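Local atomic coordinates of DraIII (Deinococcus radiophilus, PDB entry 4L0K), a protein that acts as a type II restriction endonuclease, probably cutting both strands of DNA with a nuclease domain of the His-Me finger (beta-beta-alpha) class. Residues Ala178-His183 with Ala197-Asn202. Sequence-based numbering, arbitrary orientation.
Sequences AVETAH and AHRFCN
Glu180 lays its side chain across the first turn of the helix that starts at Arg199, its carboxylate reaching between Arg199 and Asn202. With CG anti to the carbonyl carbon (chi1 -61°) and the chain extended beyond it, each oxygen finds its own donor. Glu180 OE2 offers its syn lone pair to Arg199 NH2 in a salt bridge of 2.6 Å; this oxygen lies at the guanidinium edge, in a plane almost perpendicular to the carboxylate. Glu180 OE1 accepts a nearly straight hydrogen bond from Asn202 ND2 at 2.9 Å, on the anti side and tilted out of the carboxylate plane, which the amide plane meets at 87°. Glutamate suits this place because one flat group of two acceptors serves both residues. Shortening Glu180 to an alanine removes the carboxylate, which would probably leave the guanidinium without its counter-charge and both partners freer to turn. Along the strands, antiparallel hydrogen bonds join Glu180 N to Ala197 O and Ala197 N to Glu180 O, both 2.9 Å, and Arg199 N extends the ladder to Ala178 O at 2.8 Å. The methyls Ala182 CB and Ala197 CB touch at 3.7 Å. N-cap residue His198 packs on Cys157 and Cys160; Cys160 is linked to both Cys157 and Cys201, so a simple disulfide is doubtful. A beta hairpin running directly into a helix is the beta-beta-alpha framework of His-Me finger nucleases, consistent with DraIII's family.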
loop_
_atom_site.group_PDB
_atom_site.type_symbol
_atom_site.label_atom_id
_atom_site.label_comp_id
_atom_site.label_asym_id
_atom_site.label_seq_id
_atom_site.Cartn_x
_atom_site.Cartn_y
_atom_site.Cartn_z
ATOM N N ALA A 178 7.651 0.545 -12.006
ATOM C CA ALA A 178 6.422 1.259 -12.334
ATOM C C ALA A 178 5.297 0.258 -12.670
ATOM O O ALA A 178 4.122 0.567 -12.506
ATOM C CB ALA A 178 6.666 2.247 -13.486
ATOM N N VAL A 179 5.665 -0.956 -13.088
ATOM C CA VAL A 179 4.685 -2.011 -13.420
ATOM C C VAL A 179 4.817 -3.262 -12.538
ATOM O O VAL A 179 5.905 -3.652 -12.166
ATOM C CB VAL A 179 4.718 -2.369 -14.941
ATOM C CG1 VAL A 179 3.954 -3.622 -15.223
ATOM C CG2 VAL A 179 4.092 -1.244 -15.733
ATOM N N GLU A 180 3.691 -3.863 -12.180
ATOM C CA GLU A 180 3.664 -5.030 -11.311
ATOM C C GLU A 180 2.699 -6.037 -11.883
ATOM O O GLU A 180 1.917 -5.719 -12.796
ATOM C CB GLU A 180 3.217 -4.655 -9.886
ATOM C CG GLU A 180 4.146 -3.658 -9.234
ATOM C CD GLU A 180 3.748 -3.287 -7.821
ATOM O OE1 GLU A 180 2.544 -3.315 -7.485
ATOM O OE2 GLU A 180 4.657 -2.962 -7.039
ATOM N N THR A 181 2.766 -7.254 -11.351
ATOM C CA THR A 181 1.827 -8.294 -11.710
ATOM C C THR A 181 0.537 -8.102 -10.937
ATOM O O THR A 181 0.553 -7.885 -9.736
ATOM C CB THR A 181 2.413 -9.696 -11.437
ATOM O OG1 THR A 181 3.357 -10.020 -12.464
ATOM C CG2 THR A 181 1.318 -10.733 -11.441
ATOM N N ALA A 182 -0.589 -8.183 -11.630
ATOM C CA ALA A 182 -1.875 -7.985 -10.984
ATOM C C ALA A 182 -2.672 -9.275 -10.901
ATOM O O ALA A 182 -2.560 -10.160 -11.769
ATOM C CB ALA A 182 -2.673 -6.918 -11.720
ATOM N N HIS A 183 -3.476 -9.347 -9.845
ATOM C CA HIS A 183 -4.480 -10.376 -9.642
ATOM C C HIS A 183 -5.857 -9.745 -9.642
ATOM O O HIS A 183 -6.198 -8.980 -8.740
ATOM C CB HIS A 183 -4.223 -11.099 -8.321
ATOM C CG HIS A 183 -2.928 -11.842 -8.309
ATOM N ND1 HIS A 183 -1.716 -11.216 -8.107
ATOM C CD2 HIS A 183 -2.647 -13.143 -8.545
ATOM C CE1 HIS A 183 -0.746 -12.106 -8.187
ATOM N NE2 HIS A 183 -1.283 -13.285 -8.451
ATOM N N ALA A 197 -0.266 -4.367 -14.182
ATOM C CA ALA A 197 -0.875 -3.132 -13.670
ATOM C C ALA A 197 0.192 -2.116 -13.287
ATOM O O ALA A 197 1.268 -2.495 -12.820
ATOM C CB ALA A 197 -1.741 -3.429 -12.469
ATOM N N HIS A 198 -0.100 -0.830 -13.490
ATOM C CA HIS A 198 0.691 0.224 -12.861
ATOM C C HIS A 198 0.797 -0.032 -11.372
ATOM O O HIS A 198 -0.166 -0.493 -10.744
ATOM C CB HIS A 198 0.026 1.592 -13.018
ATOM C CG HIS A 198 -0.085 2.047 -14.428
ATOM N ND1 HIS A 198 -1.268 1.998 -15.128
ATOM C CD2 HIS A 198 0.847 2.533 -15.283
ATOM C CE1 HIS A 198 -1.062 2.450 -16.355
ATOM N NE2 HIS A 198 0.212 2.777 -16.474
ATOM N N ARG A 199 1.959 0.290 -10.816
ATOM C CA ARG A 199 2.178 0.233 -9.376
ATOM C C ARG A 199 1.043 0.938 -8.640
ATOM O O ARG A 199 0.391 0.343 -7.778
ATOM C CB ARG A 199 3.509 0.889 -9.040
ATOM C CG ARG A 199 3.670 1.265 -7.588
ATOM C CD ARG A 199 4.360 0.185 -6.806
ATOM N NE ARG A 199 4.286 0.461 -5.374
ATOM C CZ ARG A 199 4.389 -0.460 -4.419
ATOM N NH1 ARG A 199 4.303 -0.094 -3.147
ATOM N NH2 ARG A 199 4.573 -1.742 -4.732
ATOM N N PHE A 200 0.772 2.184 -9.017
ATOM C CA PHE A 200 -0.292 2.936 -8.360
ATOM C C PHE A 200 -1.618 2.170 -8.345
ATOM O O PHE A 200 -2.263 2.041 -7.296
ATOM C CB PHE A 200 -0.512 4.327 -8.988
ATOM C CG PHE A 200 -1.615 5.098 -8.313
ATOM C CD1 PHE A 200 -1.343 5.896 -7.197
ATOM C CD2 PHE A 200 -2.930 4.971 -8.741
ATOM C CE1 PHE A 200 -2.369 6.578 -6.534
ATOM C CE2 PHE A 200 -3.964 5.652 -8.087
ATOM C CZ PHE A 200 -3.680 6.450 -6.976
ATOM N N CYS A 201 -2.023 1.691 -9.516
ATOM C CA CYS A 201 -3.334 1.064 -9.678
ATOM C C CYS A 201 -3.386 -0.231 -8.865
ATOM O O CYS A 201 -4.385 -0.550 -8.207
ATOM C CB CYS A 201 -3.619 0.780 -11.166
ATOM S SG CYS A 201 -3.468 2.208 -12.328
ATOM N N ASN A 202 -2.280 -0.963 -8.914
ATOM C CA ASN A 202 -2.140 -2.193 -8.158
ATOM C C ASN A 202 -2.228 -1.983 -6.643
ATOM O O ASN A 202 -2.926 -2.733 -5.968
ATOM C CB ASN A 202 -0.837 -2.905 -8.517
ATOM C CG ASN A 202 -0.891 -4.381 -8.219
ATOM O OD1 ASN A 202 -1.950 -4.991 -8.282
ATOM N ND2 ASN A 202 0.250 -4.961 -7.893
#